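Long-range contacts in ethylbenzene dehydrogenase alpha-subunit (Aromatoleum aromaticum, PDB 2IVF), which is the molybdenum-containing alpha-subunit of a three-chain complex, belonging to the molybdopterin oxidoreductase family and also carrying an iron/sulfur cluster: residues A[131-136]-A[653-658]; A[657-662]-A[674-679]; A[77-82]-A[93-98]. All blocks are in the same frame, centred on the assembly; numbering follows the deposited sequence.

Contact 1: A[131-136]-A[653-658]; sequences SAFNNN and AWYYEK. With MD1 (phosphoric acid 4-(2-amino-4-oxo-3,4,5,6,-tetrahydro-pteridin-6-yl)-2-hydroxy-3,4-dimercapto-but-3-en-yl ester guanylate ester), chain N.
Phe133 and Tyr655 lie opposite each other with CA atoms 8.3 Å apart, too distant for backbone pairing, so the chain entering helix 134-137 and the type II beta turn Trp654-Glu657 meet mainly through side chains. Phe133 is the wedge. Its CG stands anti to the backbone N (chi1 -165°), which drives the ring in among three aromatic side chains of the turn. The leading edge points into the face of Trp654 as a T-shaped stack, planes at 83°, with Phe133 CZ 3.7 Å from Trp654 CD2. A second, looser T-shaped pair directs the CD2 edge of Phe133 at the face of Tyr656. Tyr655 instead lies over one face of Phe133, tilted by only 24° but displaced, with little ring-on-ring overlap; Tyr655 CD2 and Phe133 CZ are tightly packed at 3.2 Å. Asn136 covers the opposite Phe133 face with CB, which also makes an off-centre CH-pi contact with the six-membered ring of Trp654. Large flat rings suit this buried, mostly apolar junction, while the tyrosine hydroxyls keep polar partners at its border: Tyr656 OH bonds Glu106 and His82, and Tyr655 OH bonds His194 O. Glu657 steadies the turn by accepting Trp654 N at OE1 (2.8 Å, a nearly straight bond), and a salt bridge to Arg142 holds its other oxygen. Beyond the rings, Lys658 stretches out to donate from NZ to MD1 O6 at 2.9 Å, with Ala653 O and Glu687 also gripping the amine. The result is an aromatic cluster backing the guanylate end of the MD1 pocket, where Tyr655 OH approaches MD1 N7 to 2.8 Å.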
loop_
_atom_site.group_PDB
_atom_site.type_symbol
_atom_site.label_atom_id
_atom_site.label_comp_id
_atom_site.label_asym_id
_atom_site.label_seq_id
_atom_site.Cartn_x
_atom_site.Cartn_y
_atom_site.Cartn_z
ATOM N N SER A 131 -7.000 6.812 0.611
ATOM C CA SER A 131 -7.190 8.031 1.399
ATOM C C SER A 131 -6.429 9.245 0.835
ATOM O O SER A 131 -6.555 10.360 1.378
ATOM C CB SER A 131 -6.777 7.767 2.843
ATOM O OG SER A 131 -7.651 6.830 3.457
ATOM N N ALA A 132 -5.649 9.027 -0.220
ATOM C CA ALA A 132 -4.926 10.102 -0.943
ATOM C C ALA A 132 -5.207 10.083 -2.441
ATOM O O ALA A 132 -4.521 10.744 -3.224
ATOM C CB ALA A 132 -3.434 9.934 -0.732
ATOM N N PHE A 133 -6.265 9.392 -2.842
ATOM C CA PHE A 133 -6.567 9.238 -4.251
ATOM C C PHE A 133 -6.907 10.550 -4.987
ATOM O O PHE A 133 -6.683 10.678 -6.173
ATOM C CB PHE A 133 -7.686 8.194 -4.469
ATOM C CG PHE A 133 -7.730 7.775 -5.884
ATOM C CD1 PHE A 133 -6.750 6.933 -6.343
ATOM C CD2 PHE A 133 -8.646 8.307 -6.772
ATOM C CE1 PHE A 133 -6.695 6.577 -7.695
ATOM C CE2 PHE A 133 -8.587 7.962 -8.117
ATOM C CZ PHE A 133 -7.597 7.104 -8.562
ATOM N N ASN A 134 -7.378 11.573 -4.274
ATOM C CA ASN A 134 -7.554 12.857 -4.896
ATOM C C ASN A 134 -6.292 13.331 -5.615
ATOM O O ASN A 134 -6.362 14.049 -6.605
ATOM C CB ASN A 134 -7.950 13.886 -3.823
ATOM C CG ASN A 134 -6.768 14.287 -2.910
ATOM O OD1 ASN A 134 -6.606 13.764 -1.796
ATOM N ND2 ASN A 134 -6.003 15.281 -3.352
ATOM N N ASN A 135 -5.118 12.901 -5.140
ATOM C CA ASN A 135 -3.858 13.297 -5.756
ATOM C C ASN A 135 -3.640 12.624 -7.071
ATOM O O ASN A 135 -3.044 13.216 -7.964
ATOM C CB ASN A 135 -2.720 12.995 -4.801
ATOM C CG ASN A 135 -2.849 13.793 -3.540
ATOM O OD1 ASN A 135 -2.662 15.005 -3.565
ATOM N ND2 ASN A 135 -3.324 13.164 -2.473
ATOM N N ASN A 136 -4.158 11.408 -7.211
ATOM C CA ASN A 136 -4.115 10.730 -8.505
ATOM C C ASN A 136 -4.911 11.480 -9.562
ATOM O O ASN A 136 -4.489 11.614 -10.717
ATOM C CB ASN A 136 -4.646 9.314 -8.410
ATOM C CG ASN A 136 -3.685 8.368 -7.727
ATOM O OD1 ASN A 136 -3.444 8.508 -6.549
ATOM N ND2 ASN A 136 -3.166 7.377 -8.465
ATOM N N ALA A 653 -11.717 7.780 -17.724
ATOM C CA ALA A 653 -12.195 8.337 -16.493
ATOM C C ALA A 653 -11.649 7.456 -15.366
ATOM O O ALA A 653 -11.513 6.249 -15.533
ATOM C CB ALA A 653 -13.729 8.359 -16.521
ATOM N N TRP A 654 -11.304 8.043 -14.220
ATOM C CA TRP A 654 -10.732 7.262 -13.127
ATOM C C TRP A 654 -11.752 7.143 -11.974
ATOM O O TRP A 654 -12.929 7.444 -12.126
ATOM C CB TRP A 654 -9.427 7.938 -12.648
ATOM C CG TRP A 654 -8.311 7.014 -12.321
ATOM C CD1 TRP A 654 -8.385 5.668 -12.103
ATOM C CD2 TRP A 654 -6.931 7.363 -12.171
ATOM N NE1 TRP A 654 -7.156 5.159 -11.853
ATOM C CE2 TRP A 654 -6.233 6.172 -11.911
ATOM C CE3 TRP A 654 -6.214 8.571 -12.257
ATOM C CZ2 TRP A 654 -4.858 6.143 -11.692
ATOM C CZ3 TRP A 654 -4.833 8.547 -12.034
ATOM C CH2 TRP A 654 -4.174 7.338 -11.776
ATOM N N TYR A 655 -11.290 6.740 -10.799
ATOM C CA TYR A 655 -12.208 6.524 -9.670
ATOM C C TYR A 655 -12.768 7.870 -9.254
ATOM O O TYR A 655 -12.066 8.898 -9.284
ATOM C CB TYR A 655 -11.551 5.786 -8.482
ATOM C CG TYR A 655 -10.603 4.697 -8.924
ATOM C CD1 TYR A 655 -10.839 3.946 -10.086
ATOM C CD2 TYR A 655 -9.439 4.451 -8.217
ATOM C CE1 TYR A 655 -9.957 2.985 -10.494
ATOM C CE2 TYR A 655 -8.555 3.499 -8.624
ATOM C CZ TYR A 655 -8.804 2.786 -9.746
ATOM O OH TYR A 655 -7.893 1.894 -10.116
ATOM N N TYR A 656 -14.048 7.852 -8.903
ATOM C CA TYR A 656 -14.822 9.053 -8.514
ATOM C C TYR A 656 -15.322 9.835 -9.705
ATOM O O TYR A 656 -16.083 10.807 -9.542
ATOM C CB TYR A 656 -14.063 10.055 -7.654
ATOM C CG TYR A 656 -13.318 9.597 -6.426
ATOM C CD1 TYR A 656 -13.559 8.359 -5.820
ATOM C CD2 TYR A 656 -12.373 10.450 -5.847
ATOM C CE1 TYR A 656 -12.844 7.965 -4.693
ATOM C CE2 TYR A 656 -11.655 10.087 -4.747
ATOM C CZ TYR A 656 -11.904 8.838 -4.139
ATOM O OH TYR A 656 -11.202 8.480 -3.028
ATOM N N GLU A 657 -14.922 9.438 -10.902
ATOM C CA GLU A 657 -15.221 10.211 -12.133
ATOM C C GLU A 657 -16.162 9.463 -13.065
ATOM O O GLU A 657 -16.433 9.903 -14.196
ATOM C CB GLU A 657 -13.950 10.509 -12.896
ATOM C CG GLU A 657 -12.960 11.410 -12.161
ATOM C CD GLU A 657 -11.694 11.667 -12.955
ATOM O OE1 GLU A 657 -11.385 10.856 -13.842
ATOM O OE2 GLU A 657 -11.002 12.682 -12.683
ATOM N N LYS A 658 -16.644 8.316 -12.581
ATOM C CA LYS A 658 -17.560 7.447 -13.306
ATOM C C LYS A 658 -18.286 6.554 -12.324
ATOM O O LYS A 658 -17.739 6.126 -11.302
ATOM C CB LYS A 658 -16.810 6.596 -14.312
ATOM C CG LYS A 658 -15.830 5.623 -13.695
ATOM C CD LYS A 658 -14.838 5.094 -14.787
ATOM C CE LYS A 658 -13.819 4.235 -14.071
ATOM N NZ LYS A 658 -12.674 3.845 -14.949
HETATM P PB MD1 N . -1.662 -5.355 -13.815
HETATM O O3B MD1 N . -1.354 -4.049 -12.978
HETATM O O1B MD1 N . -3.131 -5.572 -13.759
HETATM O O2B MD1 N . -0.893 -5.422 -15.078
HETATM O O3A MD1 N . -1.000 -6.466 -12.895
HETATM C C10 MD1 N . -1.722 -7.145 -11.845
HETATM C C11 MD1 N . -0.654 -7.964 -11.137
HETATM O O11 MD1 N . 0.042 -6.977 -10.302
HETATM C C12 MD1 N . -1.291 -8.986 -10.235
HETATM S S12 MD1 N . -2.935 -8.885 -9.773
HETATM C C13 MD1 N . -0.557 -10.008 -9.688
HETATM S S13 MD1 N . -1.228 -11.138 -8.630
HETATM C C14 MD1 N . 0.875 -10.218 -10.002
HETATM N N15 MD1 N . 1.822 -10.163 -8.940
HETATM C C16 MD1 N . 3.170 -10.221 -9.183
HETATM C C15 MD1 N . 4.010 -10.284 -8.087
HETATM O O14 MD1 N . 3.559 -10.300 -6.910
HETATM N N17 MD1 N . 5.334 -10.257 -8.382
HETATM C C17 MD1 N . 5.798 -10.244 -9.699
HETATM N N16 MD1 N . 7.113 -10.246 -9.866
HETATM N N18 MD1 N . 4.949 -10.231 -10.739
HETATM C C20 MD1 N . 3.657 -10.227 -10.492
HETATM N N8 MD1 N . 2.793 -10.266 -11.540
HETATM C C7 MD1 N . 1.361 -10.188 -11.431
HETATM P PA MD1 N . -0.835 -2.580 -13.380
HETATM O O1A MD1 N . -1.309 -1.690 -12.277
HETATM O O2A MD1 N . 0.626 -2.661 -13.604
HETATM O "O5'" MD1 N . -1.547 -2.206 -14.739
HETATM C "C5'" MD1 N . -2.940 -1.924 -14.665
HETATM C "C4'" MD1 N . -3.224 -0.651 -15.349
HETATM O "O4'" MD1 N . -4.595 -0.412 -15.056
HETATM C "C1'" MD1 N . -4.716 1.011 -15.061
HETATM N N9 MD1 N . -5.921 1.520 -14.393
HETATM C C4 MD1 N . -6.971 1.989 -15.051
HETATM N N3 MD1 N . -7.182 2.080 -16.386
HETATM C C2 MD1 N . -8.329 2.577 -16.849
HETATM N N2 MD1 N . -8.558 2.659 -18.187
HETATM N N1 MD1 N . -9.242 3.066 -15.935
HETATM C C6 MD1 N . -9.090 3.007 -14.571
HETATM O O6 MD1 N . -9.999 3.407 -13.844
HETATM C C5 MD1 N . -7.901 2.432 -14.097
HETATM N N7 MD1 N . -7.377 2.221 -12.894
HETATM C C8 MD1 N . -6.181 1.657 -13.089
HETATM C "C2'" MD1 N . -3.478 1.506 -14.320
HETATM O "O2'" MD1 N . -3.106 2.865 -14.653
HETATM C "C3'" MD1 N . -2.408 0.465 -14.684
HETATM O "O3'" MD1 N . -1.435 0.990 -15.625
#

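Contact 2: A[657-662]-A[674-679]; sequences EKHEMT and VDRSVA. With MD1 (phosphoric acid 4-(2-amino-4-oxo-3,4,5,6,-tetrahydro-pteridin-6-yl)-2-hydroxy-3,4-dimercapto-but-3-en-yl ester guanylate ester), chain N.
His659 turns its CG anti to the carbonyl carbon (chi1 -57°), which swings the imidazole under Arg676 CB in a CH-pi contact, CB lying 3.5 Å from His659 CE1. The Arg676 chain, extended from a CG anti to its own N (chi1 -174°), carries CD past His659 CE1 and NE to a water that also bonds Glu657 O. A flat imidazole and a flexible arginine suit this partly exposed edge of the hairpin, where water completes the polar contacts. A second water, in the plane of the ring, joins His659 NE2 to Asp675 OD1. Asp675 OD2 is held separately by Asn78. Inside the hairpin, Glu660 and Val674 form an antiparallel hydrogen-bonded pair, joined by two N-H...O bonds, Glu660 N to Val674 O and Val674 N to Glu660 O, each 2.9 Å. The buried Glu660 carboxylate folds back to take Met661 N on an anti lone pair and is also held by Ser197 and Ile198. Val678 O, buried without a conventional partner, receives a CA-H...O contact from Glu657 CA at 3.4 Å. Strand 659-661 is the outer member of its sheet beside strand 670-676; helices 736-749 and 759-765 pack against His659 and Met661, and strand 94-99 meets Ser677 and Val678.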
loop_
_atom_site.group_PDB
_atom_site.type_symbol
_atom_site.label_atom_id
_atom_site.label_comp_id
_atom_site.label_asym_id
_atom_site.label_seq_id
_atom_site.Cartn_x
_atom_site.Cartn_y
_atom_site.Cartn_z
ATOM N N GLU A 657 -14.922 9.438 -10.902
ATOM C CA GLU A 657 -15.221 10.211 -12.133
ATOM C C GLU A 657 -16.162 9.463 -13.065
ATOM O O GLU A 657 -16.433 9.903 -14.196
ATOM C CB GLU A 657 -13.950 10.509 -12.896
ATOM C CG GLU A 657 -12.960 11.410 -12.161
ATOM C CD GLU A 657 -11.694 11.667 -12.955
ATOM O OE1 GLU A 657 -11.385 10.856 -13.842
ATOM O OE2 GLU A 657 -11.002 12.682 -12.683
ATOM N N LYS A 658 -16.644 8.316 -12.581
ATOM C CA LYS A 658 -17.560 7.447 -13.306
ATOM C C LYS A 658 -18.286 6.554 -12.324
ATOM O O LYS A 658 -17.739 6.126 -11.302
ATOM C CB LYS A 658 -16.810 6.596 -14.312
ATOM C CG LYS A 658 -15.830 5.623 -13.695
ATOM C CD LYS A 658 -14.838 5.094 -14.787
ATOM C CE LYS A 658 -13.819 4.235 -14.071
ATOM N NZ LYS A 658 -12.674 3.845 -14.949
ATOM N N HIS A 659 -19.551 6.275 -12.607
ATOM C CA HIS A 659 -20.320 5.398 -11.696
ATOM C C HIS A 659 -19.734 3.991 -11.773
ATOM O O HIS A 659 -19.372 3.506 -12.870
ATOM C CB HIS A 659 -21.762 5.330 -12.089
ATOM C CG HIS A 659 -22.437 6.655 -12.153
ATOM N ND1 HIS A 659 -22.397 7.451 -13.277
ATOM C CD2 HIS A 659 -23.186 7.317 -11.242
ATOM C CE1 HIS A 659 -23.079 8.559 -13.050
ATOM N NE2 HIS A 659 -23.586 8.497 -11.829
ATOM N N GLU A 660 -19.610 3.358 -10.607
ATOM C CA GLU A 660 -19.109 1.990 -10.525
ATOM C C GLU A 660 -19.542 1.330 -9.244
ATOM O O GLU A 660 -20.197 1.928 -8.393
ATOM C CB GLU A 660 -17.564 1.999 -10.609
ATOM C CG GLU A 660 -16.986 1.662 -11.969
ATOM C CD GLU A 660 -17.185 0.199 -12.333
ATOM O OE1 GLU A 660 -17.705 -0.552 -11.480
ATOM O OE2 GLU A 660 -16.829 -0.196 -13.458
ATOM N N MET A 661 -19.180 0.057 -9.121
ATOM C CA MET A 661 -19.402 -0.667 -7.900
ATOM C C MET A 661 -18.151 -1.472 -7.660
ATOM O O MET A 661 -17.582 -1.984 -8.624
ATOM C CB MET A 661 -20.530 -1.626 -8.123
ATOM C CG MET A 661 -21.028 -2.309 -6.937
ATOM S SD MET A 661 -22.614 -3.059 -7.419
ATOM C CE MET A 661 -22.055 -4.168 -8.665
ATOM N N THR A 662 -17.732 -1.596 -6.405
ATOM C CA THR A 662 -16.558 -2.403 -6.104
ATOM C C THR A 662 -16.847 -3.900 -6.342
ATOM O O THR A 662 -17.964 -4.285 -6.634
ATOM C CB THR A 662 -16.121 -2.170 -4.694
ATOM O OG1 THR A 662 -17.215 -2.462 -3.827
ATOM C CG2 THR A 662 -15.714 -0.715 -4.512
ATOM N N VAL A 674 -19.683 3.717 -6.165
ATOM C CA VAL A 674 -18.764 4.746 -6.519
ATOM C C VAL A 674 -19.528 5.705 -7.409
ATOM O O VAL A 674 -19.929 5.368 -8.515
ATOM C CB VAL A 674 -17.501 4.223 -7.226
ATOM C CG1 VAL A 674 -16.566 5.409 -7.568
ATOM C CG2 VAL A 674 -16.748 3.151 -6.410
ATOM N N ASP A 675 -19.734 6.909 -6.901
ATOM C CA ASP A 675 -20.454 7.901 -7.626
ATOM C C ASP A 675 -19.551 8.570 -8.663
ATOM O O ASP A 675 -18.319 8.531 -8.580
ATOM C CB ASP A 675 -21.040 8.965 -6.673
ATOM C CG ASP A 675 -22.320 9.608 -7.203
ATOM O OD1 ASP A 675 -22.722 9.416 -8.377
ATOM O OD2 ASP A 675 -22.942 10.362 -6.422
ATOM N N ARG A 676 -20.196 9.211 -9.613
ATOM C CA ARG A 676 -19.523 10.183 -10.447
ATOM C C ARG A 676 -19.538 11.528 -9.662
ATOM O O ARG A 676 -20.457 12.311 -9.784
ATOM C CB ARG A 676 -20.235 10.251 -11.787
ATOM C CG ARG A 676 -19.564 11.124 -12.840
ATOM C CD ARG A 676 -20.401 11.110 -14.108
ATOM N NE ARG A 676 -19.787 11.791 -15.240
ATOM C CZ ARG A 676 -19.949 13.086 -15.546
ATOM N NH1 ARG A 676 -20.672 13.895 -14.781
ATOM N NH2 ARG A 676 -19.365 13.579 -16.615
ATOM N N SER A 677 -18.513 11.772 -8.858
ATOM C CA SER A 677 -18.419 12.980 -8.025
ATOM C C SER A 677 -18.096 14.202 -8.850
ATOM O O SER A 677 -18.636 15.256 -8.610
ATOM C CB SER A 677 -17.362 12.822 -6.927
ATOM O OG SER A 677 -17.765 11.890 -5.959
ATOM N N VAL A 678 -17.273 14.019 -9.868
ATOM C CA VAL A 678 -16.840 15.089 -10.763
ATOM C C VAL A 678 -16.751 14.503 -12.160
ATOM O O VAL A 678 -16.625 13.277 -12.296
ATOM C CB VAL A 678 -15.447 15.610 -10.357
ATOM C CG1 VAL A 678 -15.486 16.300 -8.975
ATOM C CG2 VAL A 678 -14.464 14.457 -10.375
ATOM N N ALA A 679 -16.874 15.361 -13.174
ATOM C CA ALA A 679 -16.756 14.980 -14.568
ATOM C C ALA A 679 -15.323 14.545 -14.789
ATOM O O ALA A 679 -14.398 15.117 -14.182
ATOM C CB ALA A 679 -17.119 16.168 -15.537
HETATM P PB MD1 N . -1.662 -5.355 -13.815
HETATM O O3B MD1 N . -1.354 -4.049 -12.978
HETATM O O1B MD1 N . -3.131 -5.572 -13.759
HETATM O O2B MD1 N . -0.893 -5.422 -15.078
HETATM O O3A MD1 N . -1.000 -6.466 -12.895
HETATM C C10 MD1 N . -1.722 -7.145 -11.845
HETATM C C11 MD1 N . -0.654 -7.964 -11.137
HETATM O O11 MD1 N . 0.042 -6.977 -10.302
HETATM C C12 MD1 N . -1.291 -8.986 -10.235
HETATM S S12 MD1 N . -2.935 -8.885 -9.773
HETATM C C13 MD1 N . -0.557 -10.008 -9.688
HETATM S S13 MD1 N . -1.228 -11.138 -8.630
HETATM C C14 MD1 N . 0.875 -10.218 -10.002
HETATM N N15 MD1 N . 1.822 -10.163 -8.940
HETATM C C16 MD1 N . 3.170 -10.221 -9.183
HETATM C C15 MD1 N . 4.010 -10.284 -8.087
HETATM O O14 MD1 N . 3.559 -10.300 -6.910
HETATM N N17 MD1 N . 5.334 -10.257 -8.382
HETATM C C17 MD1 N . 5.798 -10.244 -9.699
HETATM N N16 MD1 N . 7.113 -10.246 -9.866
HETATM N N18 MD1 N . 4.949 -10.231 -10.739
HETATM C C20 MD1 N . 3.657 -10.227 -10.492
HETATM N N8 MD1 N . 2.793 -10.266 -11.540
HETATM C C7 MD1 N . 1.361 -10.188 -11.431
HETATM P PA MD1 N . -0.835 -2.580 -13.380
HETATM O O1A MD1 N . -1.309 -1.690 -12.277
HETATM O O2A MD1 N . 0.626 -2.661 -13.604
HETATM O "O5'" MD1 N . -1.547 -2.206 -14.739
HETATM C "C5'" MD1 N . -2.940 -1.924 -14.665
HETATM C "C4'" MD1 N . -3.224 -0.651 -15.349
HETATM O "O4'" MD1 N . -4.595 -0.412 -15.056
HETATM C "C1'" MD1 N . -4.716 1.011 -15.061
HETATM N N9 MD1 N . -5.921 1.520 -14.393
HETATM C C4 MD1 N . -6.971 1.989 -15.051
HETATM N N3 MD1 N . -7.182 2.080 -16.386
HETATM C C2 MD1 N . -8.329 2.577 -16.849
HETATM N N2 MD1 N . -8.558 2.659 -18.187
HETATM N N1 MD1 N . -9.242 3.066 -15.935
HETATM C C6 MD1 N . -9.090 3.007 -14.571
HETATM O O6 MD1 N . -9.999 3.407 -13.844
HETATM C C5 MD1 N . -7.901 2.432 -14.097
HETATM N N7 MD1 N . -7.377 2.221 -12.894
HETATM C C8 MD1 N . -6.181 1.657 -13.089
HETATM C "C2'" MD1 N . -3.478 1.506 -14.320
HETATM O "O2'" MD1 N . -3.106 2.865 -14.653
HETATM C "C3'" MD1 N . -2.408 0.465 -14.684
HETATM O "O3'" MD1 N . -1.435 0.990 -15.625
HETATM O O HOH W 1 -18.115 9.532 -16.307
HETATM O O HOH W 2 -24.973 9.998 -9.635
#

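Contact 3: A[77-82]-A[93-98]; sequences VNWGSH and KFYVYV. With SF4 (iron/sulfur cluster), chain K.
His82 and Phe94 border the same part of an iron/sulfur cluster, near sulfur S4, at the loop end of an antiparallel beta hairpin, whose connection contributes Cys86 and Cys92 to the cluster pocket. His82 ND1 binds iron FE3 at 2.2 Å, making imidazole a protein ligand of this cluster. The edge of that ring points at the face of Phe94 in a T-shaped pair, with His82 CE1 3.6 Å from Phe94 CE1. Phe94, a flat apolar ring, also brings CE1 to 3.5 Å from sulfur S4. Behind His82, Tyr656 OH bonds NE2 and helps fix the ring's rotation. Farther out, Gly80 and Phe94 exchange two backbone hydrogen bonds, as do Asn78 and Val96. Having no side chain, Gly80 lets Val96 CG2 settle 3.5 Å from its CA. On the other face of the sheet, Trp79 lies beside Tyr95, planes only 17° apart but offset, meeting at Trp79 CZ3 and Tyr95 CE1. Lys93 crosses the indole: CD sits over its face, and NZ, bonded to Glu765 O and Gln111, makes an off-centre cation-pi contact 4.0 Å from the six-membered ring's centroid.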
loop_
_atom_site.group_PDB
_atom_site.type_symbol
_atom_site.label_atom_id
_atom_site.label_comp_id
_atom_site.label_asym_id
_atom_site.label_seq_id
_atom_site.Cartn_x
_atom_site.Cartn_y
_atom_site.Cartn_z
ATOM N N VAL A 77 -20.445 16.378 -0.853
ATOM C CA VAL A 77 -19.841 15.101 -0.519
ATOM C C VAL A 77 -20.657 14.046 -1.225
ATOM O O VAL A 77 -21.894 14.091 -1.200
ATOM C CB VAL A 77 -19.827 14.821 1.005
ATOM C CG1 VAL A 77 -19.210 13.470 1.258
ATOM C CG2 VAL A 77 -19.086 15.938 1.771
ATOM N N ASN A 78 -19.957 13.133 -1.877
ATOM C CA ASN A 78 -20.538 11.955 -2.550
ATOM C C ASN A 78 -19.884 10.685 -2.039
ATOM O O ASN A 78 -18.824 10.738 -1.413
ATOM C CB ASN A 78 -20.233 12.034 -4.045
ATOM C CG ASN A 78 -20.885 13.245 -4.714
ATOM O OD1 ASN A 78 -20.306 14.306 -4.767
ATOM N ND2 ASN A 78 -22.070 13.067 -5.241
ATOM N N TRP A 79 -20.460 9.537 -2.389
ATOM C CA TRP A 79 -19.843 8.277 -2.092
ATOM C C TRP A 79 -18.750 7.957 -3.097
ATOM O O TRP A 79 -18.900 8.154 -4.290
ATOM C CB TRP A 79 -20.858 7.120 -2.161
ATOM C CG TRP A 79 -21.911 7.131 -1.143
ATOM C CD1 TRP A 79 -23.242 7.035 -1.370
ATOM C CD2 TRP A 79 -21.748 7.245 0.261
ATOM N NE1 TRP A 79 -23.926 7.019 -0.173
ATOM C CE2 TRP A 79 -23.030 7.154 0.840
ATOM C CE3 TRP A 79 -20.629 7.377 1.102
ATOM C CZ2 TRP A 79 -23.239 7.232 2.205
ATOM C CZ3 TRP A 79 -20.847 7.433 2.460
ATOM C CH2 TRP A 79 -22.126 7.351 2.994
ATOM N N GLY A 80 -17.634 7.453 -2.587
ATOM C CA GLY A 80 -16.610 6.933 -3.457
ATOM C C GLY A 80 -15.906 5.730 -2.874
ATOM O O GLY A 80 -16.005 5.417 -1.700
ATOM N N SER A 81 -15.240 5.030 -3.773
ATOM C CA SER A 81 -14.337 3.953 -3.455
ATOM C C SER A 81 -13.390 3.824 -4.656
ATOM O O SER A 81 -13.428 4.668 -5.577
ATOM C CB SER A 81 -15.064 2.630 -3.161
ATOM O OG SER A 81 -14.198 1.750 -2.479
ATOM N N HIS A 82 -12.530 2.808 -4.628
ATOM C CA HIS A 82 -11.475 2.603 -5.634
ATOM C C HIS A 82 -11.652 1.237 -6.315
ATOM O O HIS A 82 -11.946 0.266 -5.652
ATOM C CB HIS A 82 -10.137 2.788 -4.912
ATOM C CG HIS A 82 -10.172 3.921 -3.923
ATOM N ND1 HIS A 82 -10.194 3.742 -2.548
ATOM C CD2 HIS A 82 -10.349 5.247 -4.126
ATOM C CE1 HIS A 82 -10.341 4.913 -1.955
ATOM N NE2 HIS A 82 -10.408 5.849 -2.889
ATOM N N LYS A 93 -15.870 2.295 1.738
ATOM C CA LYS A 93 -16.743 3.397 1.429
ATOM C C LYS A 93 -16.138 4.705 1.945
ATOM O O LYS A 93 -15.822 4.814 3.145
ATOM C CB LYS A 93 -18.099 3.192 2.064
ATOM C CG LYS A 93 -19.145 4.235 1.562
ATOM C CD LYS A 93 -20.588 3.858 1.965
ATOM C CE LYS A 93 -20.783 3.950 3.486
ATOM N NZ LYS A 93 -22.211 4.017 3.929
ATOM N N PHE A 94 -15.954 5.652 1.039
ATOM C CA PHE A 94 -15.440 6.971 1.389
ATOM C C PHE A 94 -16.428 8.070 1.114
ATOM O O PHE A 94 -17.250 7.987 0.208
ATOM C CB PHE A 94 -14.197 7.301 0.576
ATOM C CG PHE A 94 -12.937 6.654 1.094
ATOM C CD1 PHE A 94 -12.768 5.326 0.992
ATOM C CD2 PHE A 94 -11.951 7.404 1.720
ATOM C CE1 PHE A 94 -11.627 4.728 1.441
ATOM C CE2 PHE A 94 -10.809 6.810 2.176
ATOM C CZ PHE A 94 -10.654 5.460 2.048
ATOM N N TYR A 95 -16.263 9.126 1.883
ATOM C CA TYR A 95 -16.841 10.414 1.575
ATOM C C TYR A 95 -15.845 11.032 0.650
ATOM O O TYR A 95 -14.650 11.060 0.953
ATOM C CB TYR A 95 -16.936 11.254 2.803
ATOM C CG TYR A 95 -17.907 10.764 3.811
ATOM C CD1 TYR A 95 -19.260 10.544 3.471
ATOM C CD2 TYR A 95 -17.521 10.577 5.131
ATOM C CE1 TYR A 95 -20.159 10.104 4.415
ATOM C CE2 TYR A 95 -18.417 10.208 6.058
ATOM C CZ TYR A 95 -19.729 9.956 5.706
ATOM O OH TYR A 95 -20.618 9.528 6.659
ATOM N N VAL A 96 -16.330 11.470 -0.496
ATOM C CA VAL A 96 -15.537 12.215 -1.477
ATOM C C VAL A 96 -15.953 13.663 -1.412
ATOM O O VAL A 96 -17.138 14.014 -1.664
ATOM C CB VAL A 96 -15.737 11.637 -2.894
ATOM C CG1 VAL A 96 -14.896 12.455 -3.973
ATOM C CG2 VAL A 96 -15.325 10.137 -2.853
ATOM N N TYR A 97 -15.006 14.520 -1.031
ATOM C CA TYR A 97 -15.296 15.937 -0.736
ATOM C C TYR A 97 -14.913 16.779 -1.926
ATOM O O TYR A 97 -13.764 16.786 -2.338
ATOM C CB TYR A 97 -14.496 16.451 0.458
ATOM C CG TYR A 97 -14.786 15.783 1.755
ATOM C CD1 TYR A 97 -14.233 14.538 2.046
ATOM C CD2 TYR A 97 -15.529 16.429 2.726
ATOM C CE1 TYR A 97 -14.452 13.934 3.229
ATOM C CE2 TYR A 97 -15.774 15.820 3.976
ATOM C CZ TYR A 97 -15.222 14.577 4.209
ATOM O OH TYR A 97 -15.433 13.948 5.393
ATOM N N VAL A 98 -15.899 17.452 -2.501
ATOM C CA VAL A 98 -15.688 18.212 -3.721
ATOM C C VAL A 98 -15.739 19.675 -3.357
ATOM O O VAL A 98 -16.618 20.097 -2.628
ATOM C CB VAL A 98 -16.780 17.909 -4.760
ATOM C CG1 VAL A 98 -16.682 18.881 -5.973
ATOM C CG2 VAL A 98 -16.734 16.454 -5.176
HETATM FE FE1 SF4 K . -7.382 1.087 -0.219
HETATM FE FE2 SF4 K . -9.919 0.350 0.409
HETATM FE FE3 SF4 K . -9.496 1.872 -1.737
HETATM FE FE4 SF4 K . -8.690 -0.751 -1.745
HETATM S S1 SF4 K . -10.828 -0.008 -1.730
HETATM S S2 SF4 K . -7.480 1.130 -2.480
HETATM S S3 SF4 K . -8.124 -0.982 0.458
HETATM S S4 SF4 K . -9.106 2.491 0.447
#

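In the fold
All three contacts cluster within about 9 Å of one another, centre to centre, beside the iron/sulfur cluster and the guanylate end of MD1. Contact 1 is wholly buried and held by aromatic rings; contacts 2 and 3 are antiparallel strand pairings, with contact 2 the more exposed at its Arg676 end. Contacts 1 and 2 share Glu657 and Lys658, and Tyr656 O probably bonds Ser677 N between them. Asp675 N probably bonds Trp79 O, connecting the two strand pairs, while Tyr655 CB and Tyr656 CE1 of contact 1 pack on Ser81 O of contact 3. Their chemistry follows their place: contact 1 faces the MD1 guanylate, contact 2 uses waters at its exposed edge, and contact 3 supplies an iron ligand.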